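Local coordinates for protein epidermin leader peptide processing serine protease EpiP (Staphylococcus aureus subsp. aureus, PDB 3QFH) that probably removes the leader peptide from the precursor of the lantibiotic epidermin, acting as a subtilisin-like serine endopeptidase, at residues A[97-100]-A[104-107]; A[178-183]-A[375-380]; A[189-194]-A[368-373]. All blocks are in the same frame, centred on the assembly; numbering follows the deposited sequence.

Contact 1 (A[97-100]-A[104-107]); sequences SLFS and DMNK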
loop_
_atom_site.group_PDB
_atom_site.type_symbol
_atom_site.label_atom_id
_atom_site.label_comp_id
_atom_site.label_asym_id
_atom_site.label_seq_id
_atom_site.Cartn_x
_atom_site.Cartn_y
_atom_site.Cartn_z
ATOM N N SER A 97 -3.584 22.561 18.259
ATOM C CA SER A 97 -4.095 21.324 17.672
ATOM C C SER A 97 -4.973 21.546 16.447
ATOM O O SER A 97 -5.800 22.431 16.418
ATOM C CB SER A 97 -4.870 20.493 18.706
ATOM O OG SER A 97 -5.304 19.260 18.142
ATOM N N LEU A 98 -4.758 20.722 15.438
ATOM C CA LEU A 98 -5.574 20.733 14.232
ATOM C C LEU A 98 -6.554 19.548 14.304
ATOM O O LEU A 98 -7.342 19.323 13.379
ATOM C CB LEU A 98 -4.684 20.558 12.989
ATOM C CG LEU A 98 -3.596 21.595 12.702
ATOM C CD1 LEU A 98 -2.776 21.185 11.463
ATOM C CD2 LEU A 98 -4.183 22.995 12.535
ATOM N N PHE A 99 -6.501 18.794 15.403
ATOM C CA PHE A 99 -7.315 17.591 15.519
ATOM C C PHE A 99 -8.804 17.840 15.281
ATOM O O PHE A 99 -9.440 17.037 14.639
ATOM C CB PHE A 99 -7.048 16.816 16.823
ATOM C CG PHE A 99 -7.911 15.599 16.973
ATOM C CD1 PHE A 99 -7.656 14.456 16.219
ATOM C CD2 PHE A 99 -9.004 15.610 17.832
ATOM C CE1 PHE A 99 -8.458 13.335 16.332
ATOM C CE2 PHE A 99 -9.809 14.491 17.958
ATOM C CZ PHE A 99 -9.539 13.345 17.193
ATOM N N SER A 100 -9.344 18.962 15.730
ATOM C CA SER A 100 -10.783 19.249 15.510
ATOM C C SER A 100 -11.161 19.491 14.034
ATOM O O SER A 100 -12.360 19.495 13.687
ATOM C CB SER A 100 -11.257 20.424 16.369
ATOM O OG SER A 100 -10.641 21.638 15.988
ATOM N N ASP A 104 -12.288 13.159 9.502
ATOM C CA ASP A 104 -12.108 11.754 9.225
ATOM C C ASP A 104 -11.565 10.977 10.440
ATOM O O ASP A 104 -11.980 9.853 10.693
ATOM C CB ASP A 104 -11.162 11.597 8.020
ATOM C CG ASP A 104 -9.801 12.272 8.244
ATOM O OD1 ASP A 104 -9.772 13.474 8.652
ATOM O OD2 ASP A 104 -8.772 11.608 7.993
ATOM N N MET A 105 -10.664 11.610 11.193
ATOM C CA MET A 105 -10.032 11.015 12.355
ATOM C C MET A 105 -11.032 11.061 13.515
ATOM O O MET A 105 -11.136 10.120 14.315
ATOM C CB MET A 105 -8.721 11.775 12.664
ATOM C CG MET A 105 -7.661 10.968 13.390
ATOM S SD MET A 105 -7.180 9.458 12.464
ATOM C CE MET A 105 -6.218 10.056 11.087
ATOM N N ASN A 106 -11.811 12.135 13.595
ATOM C CA ASN A 106 -12.844 12.207 14.614
ATOM C C ASN A 106 -13.921 11.141 14.433
ATOM O O ASN A 106 -14.384 10.548 15.409
ATOM C CB ASN A 106 -13.490 13.599 14.678
ATOM C CG ASN A 106 -12.650 14.570 15.470
ATOM O OD1 ASN A 106 -12.967 14.849 16.615
ATOM N ND2 ASN A 106 -11.522 15.004 14.910
ATOM N N LYS A 107 -14.288 10.896 13.181
ATOM C CA LYS A 107 -15.325 9.944 12.838
ATOM C C LYS A 107 -15.004 8.529 13.350
ATOM O O LYS A 107 -15.863 7.844 13.878
ATOM C CB LYS A 107 -15.488 9.903 11.310
ATOM C CG LYS A 107 -16.703 9.184 10.818
ATOM C CD LYS A 107 -17.964 9.946 11.209
ATOM C CE LYS A 107 -19.235 9.215 10.792
ATOM N NZ LYS A 107 -19.503 8.004 11.626
#
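The carboxamide of N106 lies over one face of the F99 ring, with ND2 3.4 Å above the ring plane and shifted toward its rim. The two side chains come from opposite directions, and the amide is inclined by 33° to the ring, so the groups overlap only partly: OD1 of N106 sits 3.5 Å from CE2 of F99. M105 meets the same ring differently. Its side chain crosses that of F99 at about a right angle and brings CG to 3.9 Å from F99 CE1 at the ring edge, before the bent chain carries the sulfur off toward V194. F99 presents its ring to this helical turn because CG stands opposite the backbone nitrogen (chi1 178°), while S97 OG, accepting from F99 N at 3.0 Å, closes an ST turn that ends at F99. N106 ND2 also reaches the carbonyl O of F99 at 2.9 Å, but with a bent N-H angle of 127° this bond is weak; its stronger acceptor is Q102 O. One amide thus joins the 3-10 turn 99-100 to helix 103-108 by polar and van der Waals contact, and the bond to Q102 O, with the weak one to F99 O, probably restricts its swing.

Contact 2 (A[178-183]-A[375-380]); sequences GTMVSG and RYIYQA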
loop_
_atom_site.group_PDB
_atom_site.type_symbol
_atom_site.label_atom_id
_atom_site.label_comp_id
_atom_site.label_asym_id
_atom_site.label_seq_id
_atom_site.Cartn_x
_atom_site.Cartn_y
_atom_site.Cartn_z
ATOM N N GLY A 178 4.057 9.709 0.117
ATOM C CA GLY A 178 4.430 8.919 1.303
ATOM C C GLY A 178 4.288 9.717 2.584
ATOM O O GLY A 178 3.871 9.189 3.614
ATOM N N THR A 179 4.608 11.005 2.518
ATOM C CA THR A 179 4.468 11.866 3.686
ATOM C C THR A 179 3.005 11.996 4.117
ATOM O O THR A 179 2.702 12.032 5.308
ATOM C CB THR A 179 5.106 13.239 3.440
ATOM O OG1 THR A 179 6.513 13.044 3.188
ATOM C CG2 THR A 179 4.914 14.131 4.653
ATOM N N MET A 180 2.097 12.046 3.145
ATOM C CA MET A 180 0.668 12.179 3.431
ATOM C C MET A 180 0.134 10.910 4.084
ATOM O O MET A 180 -0.672 10.957 5.010
ATOM C CB MET A 180 -0.102 12.446 2.139
ATOM C CG MET A 180 0.328 13.703 1.394
ATOM S SD MET A 180 -0.608 13.903 -0.114
ATOM C CE MET A 180 0.376 15.064 -1.064
ATOM N N VAL A 181 0.603 9.771 3.582
ATOM C CA VAL A 181 0.203 8.491 4.092
ATOM C C VAL A 181 0.718 8.307 5.513
ATOM O O VAL A 181 -0.012 7.860 6.380
ATOM C CB VAL A 181 0.685 7.325 3.159
ATOM C CG1 VAL A 181 0.536 5.981 3.853
ATOM C CG2 VAL A 181 -0.097 7.340 1.818
ATOM N N SER A 182 1.973 8.650 5.747
ATOM C CA SER A 182 2.583 8.486 7.068
ATOM C C SER A 182 1.871 9.267 8.145
ATOM O O SER A 182 1.820 8.840 9.310
ATOM C CB SER A 182 4.039 8.910 7.017
ATOM O OG SER A 182 4.719 8.133 6.058
ATOM N N GLY A 183 1.348 10.430 7.775
ATOM C CA GLY A 183 0.604 11.243 8.719
ATOM C C GLY A 183 -0.659 10.558 9.210
ATOM O O GLY A 183 -1.015 10.677 10.401
ATOM N N ARG A 375 4.377 21.182 6.510
ATOM C CA ARG A 375 3.094 21.701 6.903
ATOM C C ARG A 375 1.982 20.690 6.569
ATOM O O ARG A 375 2.160 19.480 6.768
ATOM C CB ARG A 375 2.859 23.111 6.291
ATOM C CG ARG A 375 3.983 24.086 6.641
ATOM C CD ARG A 375 3.715 25.561 6.238
ATOM N NE ARG A 375 3.497 25.752 4.810
ATOM C CZ ARG A 375 4.455 25.804 3.889
ATOM N NH1 ARG A 375 5.729 25.663 4.215
ATOM N NH2 ARG A 375 4.132 26.000 2.622
ATOM N N TYR A 376 0.840 21.177 6.084
ATOM C CA TYR A 376 -0.324 20.328 5.862
ATOM C C TYR A 376 -0.940 20.532 4.483
ATOM O O TYR A 376 -0.686 21.522 3.820
ATOM C CB TYR A 376 -1.346 20.573 6.997
ATOM C CG TYR A 376 -0.636 20.430 8.321
ATOM C CD1 TYR A 376 -0.413 19.180 8.860
ATOM C CD2 TYR A 376 -0.077 21.548 8.966
ATOM C CE1 TYR A 376 0.300 19.032 10.022
ATOM C CE2 TYR A 376 0.652 21.413 10.134
ATOM C CZ TYR A 376 0.827 20.149 10.665
ATOM O OH TYR A 376 1.546 19.975 11.823
ATOM N N ILE A 377 -1.726 19.550 4.064
ATOM C CA ILE A 377 -2.385 19.582 2.781
ATOM C C ILE A 377 -3.690 18.788 2.861
ATOM O O ILE A 377 -3.815 17.851 3.656
ATOM C CB ILE A 377 -1.444 18.978 1.683
ATOM C CG1 ILE A 377 -2.044 19.125 0.279
ATOM C CG2 ILE A 377 -1.177 17.524 1.953
ATOM C CD1 ILE A 377 -1.095 18.628 -0.863
ATOM N N TYR A 378 -4.653 19.178 2.034
ATOM C CA TYR A 378 -5.952 18.489 1.904
ATOM C C TYR A 378 -5.914 17.596 0.649
ATOM O O TYR A 378 -5.645 18.085 -0.454
ATOM C CB TYR A 378 -7.106 19.500 1.777
ATOM C CG TYR A 378 -7.561 20.066 3.105
ATOM C CD1 TYR A 378 -8.467 19.361 3.887
ATOM C CD2 TYR A 378 -7.087 21.290 3.586
ATOM C CE1 TYR A 378 -8.891 19.836 5.113
ATOM C CE2 TYR A 378 -7.517 21.781 4.839
ATOM C CZ TYR A 378 -8.416 21.037 5.583
ATOM O OH TYR A 378 -8.869 21.449 6.793
ATOM N N GLN A 379 -6.138 16.291 0.827
ATOM C CA GLN A 379 -6.152 15.343 -0.286
ATOM C C GLN A 379 -7.295 14.347 -0.119
ATOM O O GLN A 379 -8.027 14.382 0.870
ATOM C CB GLN A 379 -4.825 14.598 -0.364
ATOM C CG GLN A 379 -3.653 15.474 -0.766
ATOM C CD GLN A 379 -3.565 15.662 -2.249
ATOM O OE1 GLN A 379 -3.138 14.761 -2.965
ATOM N NE2 GLN A 379 -3.941 16.834 -2.726
ATOM N N ALA A 380 -7.453 13.469 -1.100
ATOM C CA ALA A 380 -8.487 12.453 -1.041
ATOM C C ALA A 380 -8.007 11.222 -1.767
ATOM O O ALA A 380 -7.133 11.300 -2.619
ATOM C CB ALA A 380 -9.774 12.955 -1.650
#
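M180 reaches from helix 177-186 to the strand 376-379 with a side chain extended beyond CG, and the thioether does the touching. Packing is closest at the sulfur: SD lies 3.5 Å from CG of Q379, whose chain crosses it at a slant and bends at chi2 (-82°), bringing OE1 to 3.9 Å from the same sulfur. That bend also lets Q379 NE2 donate back to the carbonyl O of Y378, 3.1 Å away with an N-H angle of 148°, which holds the amide beside its own strand. The strand is the second arm of the antiparallel hairpin 367-370/376-379, which leads into helix 382-400, and in this subtilisin-like fold the hairpin packs against the helix that begins at H177, the probable catalytic histidine. The outer part is looser. There the terminal methyl CE of M180 meets I377 CD1 at 3.9 Å, and CG of M180 comes only to 4.1 Å from I377 CG2; I377 sits at the margin, partly open to solvent, with no hydrogen bond spanning the two segments.

Contact 3 (A[189-194]-A[368-373]); sequences GKLIGV and LTTANN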
loop_
_atom_site.group_PDB
_atom_site.type_symbol
_atom_site.label_atom_id
_atom_site.label_comp_id
_atom_site.label_asym_id
_atom_site.label_seq_id
_atom_site.Cartn_x
_atom_site.Cartn_y
_atom_site.Cartn_z
ATOM N N GLY A 189 1.456 15.428 16.637
ATOM C CA GLY A 189 1.851 16.834 16.862
ATOM C C GLY A 189 0.599 17.697 16.732
ATOM O O GLY A 189 -0.332 17.530 17.512
ATOM N N LYS A 190 0.557 18.591 15.735
ATOM C CA LYS A 190 -0.628 19.411 15.504
ATOM C C LYS A 190 -1.696 18.492 14.937
ATOM O O LYS A 190 -2.847 18.540 15.358
ATOM C CB LYS A 190 -0.318 20.591 14.584
ATOM C CG LYS A 190 0.694 21.564 15.217
ATOM C CD LYS A 190 1.229 22.629 14.263
ATOM C CE LYS A 190 0.241 23.760 14.034
ATOM N NZ LYS A 190 -0.944 23.336 13.275
ATOM N N LEU A 191 -1.289 17.628 14.008
ATOM C CA LEU A 191 -2.162 16.613 13.444
ATOM C C LEU A 191 -1.948 15.293 14.230
ATOM O O LEU A 191 -0.830 15.011 14.691
ATOM C CB LEU A 191 -1.787 16.371 11.990
ATOM C CG LEU A 191 -2.844 15.709 11.136
ATOM C CD1 LEU A 191 -3.789 16.826 10.656
ATOM C CD2 LEU A 191 -2.229 14.984 9.936
ATOM N N ILE A 192 -3.008 14.494 14.374
ATOM C CA ILE A 192 -2.918 13.195 15.059
ATOM C C ILE A 192 -3.326 12.039 14.126
ATOM O O ILE A 192 -4.383 12.071 13.528
ATOM C CB ILE A 192 -3.855 13.125 16.279
ATOM C CG1 ILE A 192 -3.714 14.377 17.163
ATOM C CG2 ILE A 192 -3.599 11.844 17.041
ATOM C CD1 ILE A 192 -2.364 14.586 17.714
ATOM N N GLY A 193 -2.474 11.034 14.001
ATOM C CA GLY A 193 -2.794 9.846 13.201
ATOM C C GLY A 193 -3.582 8.828 14.009
ATOM O O GLY A 193 -3.951 9.077 15.164
ATOM N N VAL A 194 -3.823 7.664 13.421
ATOM C CA VAL A 194 -4.605 6.628 14.098
ATOM C C VAL A 194 -3.817 6.005 15.226
ATOM O O VAL A 194 -4.372 5.724 16.270
ATOM C CB VAL A 194 -5.092 5.521 13.091
ATOM C CG1 VAL A 194 -5.837 4.371 13.823
ATOM C CG2 VAL A 194 -5.978 6.150 12.041
ATOM N N LEU A 368 -7.298 16.155 5.777
ATOM C CA LEU A 368 -6.203 16.986 6.182
ATOM C C LEU A 368 -5.070 16.059 6.603
ATOM O O LEU A 368 -5.261 15.188 7.445
ATOM C CB LEU A 368 -6.648 17.894 7.341
ATOM C CG LEU A 368 -5.588 18.808 7.967
ATOM C CD1 LEU A 368 -4.954 19.763 6.943
ATOM C CD2 LEU A 368 -6.203 19.579 9.104
ATOM N N THR A 369 -3.902 16.198 5.990
ATOM C CA THR A 369 -2.783 15.351 6.388
ATOM C C THR A 369 -1.483 16.119 6.305
ATOM O O THR A 369 -1.457 17.271 5.856
ATOM C CB THR A 369 -2.731 14.034 5.535
ATOM O OG1 THR A 369 -1.841 13.082 6.148
ATOM C CG2 THR A 369 -2.336 14.305 4.087
ATOM N N THR A 370 -0.418 15.480 6.778
ATOM C CA THR A 370 0.915 16.034 6.737
ATOM C C THR A 370 1.444 16.105 5.309
ATOM O O THR A 370 1.315 15.141 4.536
ATOM C CB THR A 370 1.884 15.149 7.547
ATOM O OG1 THR A 370 1.754 13.785 7.112
ATOM C CG2 THR A 370 1.571 15.242 9.018
ATOM N N ALA A 371 2.067 17.236 4.986
ATOM C CA ALA A 371 2.633 17.485 3.672
ATOM C C ALA A 371 4.161 17.472 3.681
ATOM O O ALA A 371 4.830 17.656 4.718
ATOM C CB ALA A 371 2.086 18.811 3.097
ATOM N N ASN A 372 4.709 17.287 2.497
ATOM C CA ASN A 372 6.139 17.195 2.298
ATOM C C ASN A 372 6.887 18.557 2.348
ATOM O O ASN A 372 8.068 18.637 1.982
ATOM C CB ASN A 372 6.371 16.446 0.980
ATOM C CG ASN A 372 7.764 15.986 0.816
ATOM O OD1 ASN A 372 8.431 15.612 1.804
ATOM N ND2 ASN A 372 8.246 15.984 -0.438
ATOM N N ASN A 373 6.191 19.615 2.786
ATOM C CA ASN A 373 6.769 20.915 2.994
ATOM C C ASN A 373 6.863 21.224 4.496
ATOM O O ASN A 373 7.149 22.347 4.884
ATOM C CB ASN A 373 5.959 22.011 2.269
ATOM C CG ASN A 373 4.540 22.102 2.767
ATOM O OD1 ASN A 373 4.174 21.429 3.735
ATOM N ND2 ASN A 373 3.733 22.945 2.129
#
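L191 rests its two methyl groups on the two peptide groups that link L368, T369 and T370; no ring takes part, and these backbone amides are the flat groups of the contact. CD2 stands over one face of the peptide between T369 and T370, 3.6 Å from T369 CA and 3.7 Å from T370 N. CD1 lies above the preceding peptide, 3.9 Å from L368 O. The neighbouring strand 376-379 borders the same backbone, where T369 is hydrogen-bonded to I377.

Both methyls lie on the same side of the strand, and chi1 of -161° swings CG of L191 out to it. At one end L368 adds an apolar partner: its CG lies 3.8 Å from L191 CD1, the two leucine side chains meeting at a slant. At the other end CG2 of T370 comes to 3.9 Å from L191 CD2, while OG1 of the same residue is turned to a different partner, T179 O in helix 177-186. T369 likewise spends its hydroxyl elsewhere, on M180 O and Q184 NE2, so the interface with L191 is left to hydrocarbon and peptide surface. All four touching residues are buried: this is apolar packing of a subtilase-domain loop on the first arm of the hairpin 367-370/376-379.

The loop has its own fixings: the D139 carboxylate accepts hydrogen bonds from the backbone N of K190 (at OD1) and of L191 (at OD2), and Q102 OE1 from that of I192. Farther along it, V194 packs on helices 103-108 and 382-400.

Overall arrangement
Contacts 2 and 3 share the hairpin 367-370/376-379, with centres about 6 Å apart: I377 O meets T369 N at 2.9 Å. Contact 1, whose centre lies about 10 Å from that of contact 3, extends the cluster outward. L98 N and K190 O, 2.9 Å apart, probably form a hydrogen bond, and M105 SD packs on V194 CG2 at 3.5 Å. Contact 1 also touches contact 2 directly, L98 CD1 lying 3.7 Å from Y376 CE2. The likely triad of S383, H177 and D130 lies near contact 2: the side chain of M180 approaches these residues without touching them.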